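Local coordinates for UPF0303 protein YBR137W (Saccharomyces cerevisiae, PDB 4CLC), which is of unknown function but belongs to the UPF0303 family of HbpS-like proteins and forms a ten-chain assembly, at residues L9-S14 with L19-D24; V59-S64 with C70-V75; D85-R90 with A126-A131; S101-G106 with E155-A160. All coordinates share one frame; numbering follows the deposited sequence.

Contact 1. Residues L9-S14 with L19-D24. Unlike the reference sequence in segment 19-24: Gln21 (reference Glu).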
# COMPACT_ATOMS: atom_id res chain seq x y z
N LEU D 9 -11.98 35.43 -23.24
CA LEU D 9 -12.64 34.19 -22.85
C LEU D 9 -12.93 33.31 -24.06
O LEU D 9 -12.56 32.13 -24.07
CB LEU D 9 -13.93 34.46 -22.09
CG LEU D 9 -14.53 33.19 -21.47
CD1 LEU D 9 -13.58 32.64 -20.39
CD2 LEU D 9 -15.94 33.39 -20.88
N GLU D 10 -13.59 33.87 -25.07
CA GLU D 10 -13.95 33.11 -26.26
C GLU D 10 -12.70 32.59 -26.98
O GLU D 10 -12.70 31.47 -27.50
CB GLU D 10 -14.80 33.96 -27.20
N ARG D 11 -11.65 33.41 -26.98
CA ARG D 11 -10.35 32.99 -27.49
C ARG D 11 -9.91 31.72 -26.77
O ARG D 11 -9.81 30.64 -27.38
CB ARG D 11 -9.29 34.08 -27.30
CG ARG D 11 -9.57 35.35 -28.06
CD ARG D 11 -8.40 35.75 -28.89
NE ARG D 11 -7.34 36.42 -28.13
CZ ARG D 11 -6.08 36.02 -28.11
NH1 ARG D 11 -5.71 34.94 -28.78
NH2 ARG D 11 -5.17 36.68 -27.41
N LEU D 12 -9.67 31.88 -25.47
CA LEU D 12 -9.27 30.79 -24.59
C LEU D 12 -10.16 29.58 -24.85
O LEU D 12 -9.65 28.48 -25.06
CB LEU D 12 -9.36 31.20 -23.12
CG LEU D 12 -8.40 32.26 -22.57
CD1 LEU D 12 -8.84 32.68 -21.18
CD2 LEU D 12 -6.96 31.78 -22.54
N THR D 13 -11.48 29.78 -24.86
CA THR D 13 -12.40 28.66 -25.08
C THR D 13 -12.09 27.89 -26.37
O THR D 13 -12.26 26.67 -26.43
CB THR D 13 -13.86 29.14 -25.13
OG1 THR D 13 -14.15 29.88 -23.94
CG2 THR D 13 -14.81 27.95 -25.23
N SER D 14 -11.62 28.60 -27.38
CA SER D 14 -11.36 28.01 -28.69
C SER D 14 -9.91 27.58 -28.82
O SER D 14 -9.44 27.23 -29.90
CB SER D 14 -11.72 29.01 -29.81
OG SER D 14 -13.12 29.26 -29.84
N LEU D 19 0.91 29.79 -25.75
CA LEU D 19 1.53 29.61 -24.44
C LEU D 19 2.30 30.84 -23.98
O LEU D 19 2.26 31.19 -22.80
CB LEU D 19 2.48 28.42 -24.45
CG LEU D 19 1.92 27.10 -24.96
CD1 LEU D 19 2.91 25.98 -24.69
CD2 LEU D 19 0.60 26.81 -24.32
N GLU D 20 3.02 31.49 -24.89
CA GLU D 20 3.79 32.66 -24.49
C GLU D 20 2.82 33.77 -24.10
O GLU D 20 3.16 34.63 -23.28
CB GLU D 20 4.72 33.12 -25.59
N GLN D 21 1.61 33.75 -24.65
CA GLN D 21 0.61 34.72 -24.21
C GLN D 21 0.18 34.36 -22.80
O GLN D 21 0.25 35.20 -21.89
CB GLN D 21 -0.61 34.75 -25.15
CG GLN D 21 -1.63 35.85 -24.81
CD GLN D 21 -2.40 36.36 -26.03
OE1 GLN D 21 -3.41 37.06 -25.90
NE2 GLN D 21 -1.92 36.01 -27.22
N LEU D 22 -0.23 33.10 -22.63
CA LEU D 22 -0.64 32.57 -21.34
C LEU D 22 0.37 32.94 -20.26
O LEU D 22 0.05 33.69 -19.32
CB LEU D 22 -0.82 31.05 -21.44
CG LEU D 22 -2.08 30.71 -22.24
CD1 LEU D 22 -2.43 29.24 -22.20
CD2 LEU D 22 -3.27 31.56 -21.79
N GLU D 23 1.59 32.46 -20.41
CA GLU D 23 2.63 32.71 -19.43
C GLU D 23 2.74 34.21 -19.11
O GLU D 23 3.01 34.58 -17.97
CB GLU D 23 3.97 32.14 -19.90
CG GLU D 23 5.16 32.50 -19.01
CD GLU D 23 6.46 31.87 -19.48
OE1 GLU D 23 6.43 31.18 -20.52
OE2 GLU D 23 7.51 32.07 -18.82
N ASP D 24 2.51 35.06 -20.11
CA ASP D 24 2.68 36.51 -19.93
C ASP D 24 1.65 37.08 -18.97
O ASP D 24 1.99 37.93 -18.16
CB ASP D 24 2.61 37.23 -21.28
CG ASP D 24 3.99 37.54 -21.86
OD1 ASP D 24 5.02 37.26 -21.20
OD2 ASP D 24 4.05 38.09 -22.99
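Leu12 and Leu22 mark the nearest approach of two short helical segments, with their CA atoms 9.4 Å apart. Residues 9-13 end helix 6-13, and Ser14 follows it; segment 19-24 belongs to helix 19-26. At that spacing the backbones do not touch, and side chains bridge the space. CD2 of Leu12 meets CD2 of Leu22 at 3.8 Å, methyl to methyl. In both leucines CG is anti to the carbonyl carbon (chi1 -67° and -72°), which brings the branched end nearer to the other helix. Beside this apolar pair lie the long side chains of Arg11 and Gln21. Their contact is doubtful in its detail, and the bonding cannot be settled. At the end of the first helix, Thr13 OG1 donates to Leu9 O at 2.8 Å, and Thr13 N bonds to the same carbonyl. Ser14 then leaves the helical path. Val17 of the connecting loop packs on Arg11, Leu12 and Leu22. Leu12 and Leu22 both rest on Phe103 of helix 102-107, while Leu9 and Thr13 lie against helix 153-168.

Contact 2. Residues V59-S64 with C70-V75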
# COMPACT_ATOMS: atom_id res chain seq x y z
N VAL D 59 -19.22 27.88 -6.58
CA VAL D 59 -17.82 27.88 -6.95
C VAL D 59 -16.96 27.75 -5.71
O VAL D 59 -17.27 28.33 -4.68
CB VAL D 59 -17.47 29.15 -7.75
CG1 VAL D 59 -15.99 29.32 -7.87
CG2 VAL D 59 -18.08 29.06 -9.12
N ALA D 60 -15.89 26.96 -5.82
CA ALA D 60 -14.99 26.74 -4.71
C ALA D 60 -13.72 27.55 -4.94
O ALA D 60 -13.22 27.60 -6.05
CB ALA D 60 -14.70 25.27 -4.54
N ILE D 61 -13.22 28.19 -3.89
CA ILE D 61 -12.05 29.04 -3.99
C ILE D 61 -11.01 28.64 -2.96
O ILE D 61 -11.32 28.59 -1.78
CB ILE D 61 -12.44 30.52 -3.78
CG1 ILE D 61 -13.45 30.96 -4.84
CG2 ILE D 61 -11.23 31.41 -3.80
CD1 ILE D 61 -14.11 32.27 -4.53
N ASP D 62 -9.77 28.37 -3.38
CA ASP D 62 -8.72 27.99 -2.45
C ASP D 62 -7.48 28.90 -2.51
O ASP D 62 -7.09 29.40 -3.57
CB ASP D 62 -8.30 26.53 -2.70
CG ASP D 62 -7.35 25.99 -1.63
OD1 ASP D 62 -6.12 26.14 -1.79
OD2 ASP D 62 -7.84 25.40 -0.63
N ILE D 63 -6.86 29.13 -1.36
CA ILE D 63 -5.52 29.70 -1.37
C ILE D 63 -4.67 28.84 -0.46
O ILE D 63 -4.96 28.72 0.73
CB ILE D 63 -5.48 31.17 -0.90
CG1 ILE D 63 -6.35 32.04 -1.81
CG2 ILE D 63 -4.05 31.71 -0.87
CD1 ILE D 63 -6.45 33.47 -1.37
N SER D 64 -3.64 28.21 -1.02
CA SER D 64 -2.78 27.34 -0.24
C SER D 64 -1.32 27.67 -0.50
O SER D 64 -0.98 28.29 -1.50
CB SER D 64 -3.05 25.87 -0.58
OG SER D 64 -4.36 25.48 -0.20
N CYS D 70 -3.41 25.25 3.93
CA CYS D 70 -4.54 26.01 3.43
C CYS D 70 -4.72 27.29 4.23
O CYS D 70 -4.90 27.23 5.44
CB CYS D 70 -5.80 25.17 3.46
SG CYS D 70 -7.26 25.97 2.82
N LEU D 71 -4.58 28.44 3.59
CA LEU D 71 -4.85 29.72 4.23
C LEU D 71 -6.34 30.11 4.14
O LEU D 71 -6.89 30.72 5.06
CB LEU D 71 -3.98 30.81 3.61
CG LEU D 71 -2.50 30.45 3.57
CD1 LEU D 71 -1.67 31.51 2.89
CD2 LEU D 71 -1.95 30.20 4.96
N PHE D 72 -6.97 29.76 3.02
CA PHE D 72 -8.32 30.22 2.70
C PHE D 72 -9.11 29.21 1.93
O PHE D 72 -8.60 28.62 1.00
CB PHE D 72 -8.30 31.51 1.88
CG PHE D 72 -9.66 32.10 1.65
CD1 PHE D 72 -10.21 32.96 2.57
CD2 PHE D 72 -10.39 31.79 0.52
CE1 PHE D 72 -11.48 33.49 2.38
CE2 PHE D 72 -11.65 32.32 0.31
CZ PHE D 72 -12.19 33.18 1.25
N ARG D 73 -10.38 29.06 2.28
CA ARG D 73 -11.27 28.26 1.47
C ARG D 73 -12.69 28.78 1.64
O ARG D 73 -13.07 29.20 2.73
CB ARG D 73 -11.18 26.78 1.84
CG ARG D 73 -12.10 25.90 1.06
CD ARG D 73 -11.60 25.69 -0.36
NE ARG D 73 -10.33 24.95 -0.40
CZ ARG D 73 -10.24 23.63 -0.30
NH1 ARG D 73 -11.34 22.90 -0.14
NH2 ARG D 73 -9.05 23.05 -0.35
N THR D 74 -13.46 28.77 0.56
CA THR D 74 -14.87 29.14 0.65
C THR D 74 -15.67 28.53 -0.48
O THR D 74 -15.14 28.01 -1.44
CB THR D 74 -15.09 30.67 0.64
OG1 THR D 74 -16.46 30.94 0.96
CG2 THR D 74 -14.78 31.26 -0.70
N VAL D 75 -16.97 28.58 -0.32
CA VAL D 75 -17.88 28.03 -1.28
C VAL D 75 -18.83 29.19 -1.63
O VAL D 75 -19.34 29.85 -0.72
CB VAL D 75 -18.57 26.78 -0.67
CG1 VAL D 75 -20.07 26.78 -0.87
CG2 VAL D 75 -17.93 25.51 -1.19
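Asp62 and Arg73 form a salt bridge across two antiparallel strands, at a non-hydrogen-bonded pair. Two nitrogens of Arg73 go to one oxygen: NE lies 2.5 Å and NH2 2.7 Å from Asp62 OD2. The grip is side-on and in the guanidinium plane. OD2 receives NE on its anti lone pair, whereas NH2 meets it from above the carboxylate plane. Arg73 can turn this edge to the aspartate because its chain bends at chi2 and chi3 (75° and 65°). The other carboxylate oxygen, Asp62 OD1, accepts from Ser64 OG at 2.5 Å. On the other face of the sheet Ile61 CB packs on Thr74 CG2 at 3.9 Å, and Ile63 lies against Phe72. Paired backbone bonds join Ile61 with Thr74 and Ile63 with Phe72. A classic beta bulge follows: Ile63 O accepts from Phe72 N at 3.2 Å and from Leu71 N at 2.9 Å. Further out, helix 36-53 covers Ile61 and Ile63, and helix 84-98 covers Ala60 and Asp62. Arg73 NH1 makes a second salt bridge, to Asp85, and the Arg73 backbone bonds to another chain. The buried guanidinium is thus held by two carboxylates, which probably balance its charge and fix its rotation between sheet and helix.

Contact 3. Residues D85-R90 with A126-A131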
# COMPACT_ATOMS: atom_id res chain seq x y z
N ASP D 85 -13.54 19.69 -4.09
CA ASP D 85 -12.30 19.57 -3.32
C ASP D 85 -11.27 18.75 -4.10
O ASP D 85 -10.10 19.13 -4.17
CB ASP D 85 -12.58 18.94 -1.96
CG ASP D 85 -13.38 19.84 -1.05
OD1 ASP D 85 -13.33 21.08 -1.19
OD2 ASP D 85 -14.10 19.31 -0.19
N PHE D 86 -11.71 17.64 -4.67
CA PHE D 86 -10.86 16.86 -5.54
C PHE D 86 -10.30 17.72 -6.68
O PHE D 86 -9.09 17.72 -6.93
CB PHE D 86 -11.63 15.67 -6.10
CG PHE D 86 -11.84 14.58 -5.11
CD1 PHE D 86 -10.87 13.60 -4.91
CD2 PHE D 86 -13.02 14.51 -4.36
CE1 PHE D 86 -11.04 12.59 -3.99
CE2 PHE D 86 -13.22 13.49 -3.44
CZ PHE D 86 -12.21 12.52 -3.26
N TRP D 87 -11.17 18.48 -7.35
CA TRP D 87 -10.75 19.31 -8.47
C TRP D 87 -9.76 20.34 -7.99
O TRP D 87 -8.74 20.57 -8.64
CB TRP D 87 -11.95 19.99 -9.16
CG TRP D 87 -12.55 19.12 -10.23
CD1 TRP D 87 -13.65 18.32 -10.12
CD2 TRP D 87 -12.05 18.92 -11.54
NE1 TRP D 87 -13.86 17.63 -11.28
CE2 TRP D 87 -12.88 17.99 -12.19
CE3 TRP D 87 -10.96 19.44 -12.25
CZ2 TRP D 87 -12.68 17.57 -13.50
CZ3 TRP D 87 -10.76 19.03 -13.56
CH2 TRP D 87 -11.61 18.10 -14.17
N ILE D 88 -10.04 20.94 -6.84
CA ILE D 88 -9.13 21.92 -6.27
C ILE D 88 -7.77 21.29 -5.99
O ILE D 88 -6.74 21.89 -6.31
CB ILE D 88 -9.70 22.55 -5.00
CG1 ILE D 88 -10.79 23.54 -5.38
CG2 ILE D 88 -8.60 23.27 -4.20
CD1 ILE D 88 -11.30 24.33 -4.23
N GLN D 89 -7.76 20.08 -5.43
CA GLN D 89 -6.50 19.42 -5.10
C GLN D 89 -5.75 19.04 -6.35
O GLN D 89 -4.56 19.28 -6.48
CB GLN D 89 -6.74 18.19 -4.24
CG GLN D 89 -5.70 18.04 -3.14
CD GLN D 89 -5.70 19.22 -2.14
OE1 GLN D 89 -6.58 20.10 -2.16
NE2 GLN D 89 -4.70 19.24 -1.26
N ARG D 90 -6.49 18.46 -7.29
CA ARG D 90 -5.91 18.05 -8.56
C ARG D 90 -5.39 19.23 -9.41
O ARG D 90 -4.32 19.12 -10.03
CB ARG D 90 -6.92 17.22 -9.32
CG ARG D 90 -7.33 15.98 -8.59
CD ARG D 90 -8.30 15.15 -9.36
NE ARG D 90 -7.78 14.85 -10.69
CZ ARG D 90 -8.31 15.29 -11.83
NH1 ARG D 90 -9.40 16.05 -11.82
NH2 ARG D 90 -7.75 14.97 -12.98
N ALA D 126 -4.84 17.38 -12.32
CA ALA D 126 -5.89 17.81 -13.24
C ALA D 126 -5.34 18.81 -14.23
O ALA D 126 -4.52 19.67 -13.88
CB ALA D 126 -7.06 18.41 -12.51
N PHE D 127 -5.70 18.64 -15.49
CA PHE D 127 -5.23 19.56 -16.50
C PHE D 127 -6.25 20.58 -17.03
O PHE D 127 -5.91 21.37 -17.93
CB PHE D 127 -4.57 18.73 -17.59
CG PHE D 127 -3.26 18.17 -17.15
CD1 PHE D 127 -3.20 16.96 -16.46
CD2 PHE D 127 -2.09 18.90 -17.32
CE1 PHE D 127 -2.00 16.47 -16.00
CE2 PHE D 127 -0.87 18.42 -16.87
CZ PHE D 127 -0.83 17.20 -16.20
N HIS D 128 -7.47 20.57 -16.49
CA HIS D 128 -8.42 21.69 -16.66
C HIS D 128 -7.92 22.94 -15.95
O HIS D 128 -7.07 22.85 -15.06
CB HIS D 128 -9.79 21.36 -16.11
CG HIS D 128 -10.49 20.26 -16.86
ND1 HIS D 128 -9.81 19.22 -17.46
CD2 HIS D 128 -11.81 20.02 -17.06
CE1 HIS D 128 -10.68 18.40 -18.02
NE2 HIS D 128 -11.89 18.85 -17.79
N GLY D 129 -8.42 24.11 -16.34
CA GLY D 129 -7.93 25.36 -15.79
C GLY D 129 -8.58 25.78 -14.48
O GLY D 129 -9.57 25.19 -14.04
N GLY D 130 -8.10 26.87 -13.91
CA GLY D 130 -8.57 27.37 -12.63
C GLY D 130 -7.58 27.43 -11.47
O GLY D 130 -7.89 28.04 -10.44
N ALA D 131 -6.39 26.87 -11.64
CA ALA D 131 -5.34 26.96 -10.63
C ALA D 131 -4.25 27.87 -11.12
O ALA D 131 -3.51 27.51 -12.04
CB ALA D 131 -4.77 25.59 -10.32
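Trp87 and Arg90 pack against Ala126 and His128 in a helix-to-loop contact that is partly buried. Trp87 and Arg90 lie on helix 84-98; the loop runs from helix 114-117 into strand 131-136. One backbone bond ties them together: Ala126 N donates to Arg90 O at 2.9 Å. The Ala126 methyl packs on the arginine, with CB 3.4 Å from Arg90 CB and over one face of the guanidinium. Trp87 CZ3 reaches the same methyl, Ala126 CB, at 3.9 Å. The six-membered end of the indole then comes to His128. Trp87 CH2 lies 3.5 Å above the imidazole plane of His128, over its centre. The two planes are 49° apart, so the pair is oblique. CG of His128 lies anti to its carbonyl carbon (chi1 -66°), which turns the ring to the indole. Arg90 also places NH1 over one face of the indole, toward its rim. Its NH2 donates to the carbonyl of Ser122, which helps fix the guanidinium between loop and tryptophan. Replacing His128 by an alanine would remove the ring and would probably leave the end of the indole without its cover on that side. Aromatic packing from a neighbouring subunit meets the Trp87 ring at about a right angle and makes a cation-pi contact with Arg90. Helix 84-98 lies on the central sheet, where Ile88 touches strands 60-64 and 144-149. The loop leads into strand 131-136 of the same sheet, a helix-on-sheet layer within the HbpS-like region, which belongs to the GAF clan.

Contact 4. Residues S101-G106 with E155-A160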
# COMPACT_ATOMS: atom_id res chain seq x y z
N SER D 101 -0.08 27.77 -14.82
CA SER D 101 -1.50 27.57 -14.58
C SER D 101 -1.86 26.15 -14.94
O SER D 101 -1.24 25.53 -15.80
N SER D 102 -2.84 25.58 -14.26
CA SER D 102 -3.31 24.28 -14.65
C SER D 102 -3.90 24.39 -16.04
O SER D 102 -4.08 23.39 -16.73
CB SER D 102 -4.34 23.75 -13.67
OG SER D 102 -5.53 24.50 -13.67
N PHE D 103 -4.23 25.62 -16.45
CA PHE D 103 -4.85 25.84 -17.75
C PHE D 103 -3.83 25.81 -18.87
O PHE D 103 -4.03 25.18 -19.90
CB PHE D 103 -5.59 27.17 -17.79
CG PHE D 103 -6.08 27.51 -19.16
CD1 PHE D 103 -7.18 26.86 -19.68
CD2 PHE D 103 -5.41 28.43 -19.95
CE1 PHE D 103 -7.63 27.15 -20.95
CE2 PHE D 103 -5.85 28.72 -21.21
CZ PHE D 103 -6.96 28.07 -21.71
N TYR D 104 -2.75 26.55 -18.66
CA TYR D 104 -1.60 26.51 -19.53
C TYR D 104 -1.18 25.08 -19.76
O TYR D 104 -0.94 24.67 -20.89
CB TYR D 104 -0.47 27.32 -18.91
CG TYR D 104 0.89 27.20 -19.54
CD1 TYR D 104 1.64 26.04 -19.43
CD2 TYR D 104 1.46 28.29 -20.19
CE1 TYR D 104 2.90 25.95 -19.98
CE2 TYR D 104 2.73 28.21 -20.74
CZ TYR D 104 3.45 27.04 -20.64
OH TYR D 104 4.71 26.95 -21.19
N MET D 105 -1.10 24.31 -18.68
CA MET D 105 -0.62 22.95 -18.77
C MET D 105 -1.56 22.08 -19.62
O MET D 105 -1.12 21.12 -20.25
CB MET D 105 -0.44 22.36 -17.37
CG MET D 105 0.83 22.87 -16.68
SD MET D 105 2.30 22.47 -17.63
CE MET D 105 3.36 23.77 -17.16
N GLY D 106 -2.85 22.41 -19.63
CA GLY D 106 -3.82 21.72 -20.46
C GLY D 106 -3.70 22.14 -21.92
O GLY D 106 -4.04 21.38 -22.85
N GLU D 155 -13.18 29.93 -17.54
CA GLU D 155 -13.67 30.93 -16.59
C GLU D 155 -13.00 30.78 -15.22
O GLU D 155 -12.52 31.77 -14.66
CB GLU D 155 -15.19 30.84 -16.47
CG GLU D 155 -15.94 31.27 -17.72
CD GLU D 155 -17.37 30.78 -17.76
OE1 GLU D 155 -17.69 29.80 -17.05
OE2 GLU D 155 -18.20 31.37 -18.50
N ASP D 156 -12.95 29.55 -14.69
CA ASP D 156 -12.21 29.28 -13.46
C ASP D 156 -10.81 29.90 -13.58
O ASP D 156 -10.31 30.54 -12.65
CB ASP D 156 -12.10 27.78 -13.18
CG ASP D 156 -13.42 27.15 -12.76
OD1 ASP D 156 -14.25 27.88 -12.18
OD2 ASP D 156 -13.62 25.92 -13.00
N HIS D 157 -10.20 29.72 -14.75
CA HIS D 157 -8.89 30.26 -15.01
C HIS D 157 -8.89 31.78 -15.18
O HIS D 157 -8.01 32.46 -14.65
CB HIS D 157 -8.29 29.63 -16.27
CG HIS D 157 -7.01 30.29 -16.70
ND1 HIS D 157 -5.80 30.03 -16.09
CD2 HIS D 157 -6.77 31.23 -17.64
CE1 HIS D 157 -4.86 30.77 -16.64
NE2 HIS D 157 -5.42 31.50 -17.59
N LEU D 158 -9.87 32.30 -15.93
CA LEU D 158 -9.90 33.73 -16.23
C LEU D 158 -10.18 34.50 -14.96
O LEU D 158 -9.43 35.43 -14.62
CB LEU D 158 -10.93 34.05 -17.27
N MET D 159 -11.24 34.10 -14.26
CA MET D 159 -11.60 34.68 -12.97
C MET D 159 -10.38 34.72 -12.07
O MET D 159 -10.09 35.75 -11.44
CB MET D 159 -12.72 33.91 -12.28
CG MET D 159 -14.11 34.57 -12.34
SD MET D 159 -14.25 36.28 -11.75
CE MET D 159 -13.10 36.34 -10.38
N ALA D 160 -9.66 33.61 -12.04
CA ALA D 160 -8.43 33.51 -11.28
C ALA D 160 -7.45 34.60 -11.66
O ALA D 160 -7.05 35.38 -10.81
CB ALA D 160 -7.80 32.16 -11.48
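Phe103 and His157 stack face to face and carry this contact alone, joining helix 102-107 to helix 153-168. Their CA atoms, the nearest across the segments, are 6.6 Å apart. The ring centroids are 4.6 Å apart and the planes differ by 30°, so the stack is splayed. It closes most tightly at the base of the phenylalanine. There Phe103 CB stands over the imidazole face as a CH-pi contact, 3.7 Å from the His157 ring centroid. Farther along, Phe103 CD2 lies 3.8 Å above the imidazole plane of His157, over its centre. Both residues have CG anti to the backbone N (chi1 173° and 172°), which sends the two rings into the space between the helices. Away from this pair the contact is loose. The two segments share no hydrogen bond. The end of Tyr104 turns away from helix 153-168, and Gly106, on the more exposed end of its segment, plays no part. A serine in place of His157 lacks the imidazole and would probably leave Phe103 without its stacking partner. His157 also touches Glu26 at the end of helix 19-26. Tyr104 packs on that helix too, and Ser102 holds the loop and start of strand 131-136 through His128 and Ala131. Helix 153-168 also lies on strand 144-149, where Asp156, Met159 and Ala160 meet Ile148.

In the fold
Contacts 2 and 4 are buried, while contacts 1 and 3 are only partly so. Contact 4 lies deepest, its centre about 5 Å from the centre of the chain, and that of contact 1 about 14 Å. They touch through Phe103, which extends the leucine pair of contact 1 inward. Contacts 2 and 3 meet where helix 84-98 of contact 3 lies on the hairpin of contact 2, with Ile88 on Ala60 and Asp62. Contacts 3 and 4 meet at Ser102, and their segments alternate along the chain. Chemistry changes with place: chiefly a leucine pair in contact 1, strand ladder and buried salt bridge in contact 2, mixed aromatic and polar packing in contact 3, an aromatic stack in contact 4. Contacts 2 and 3 also face other chains.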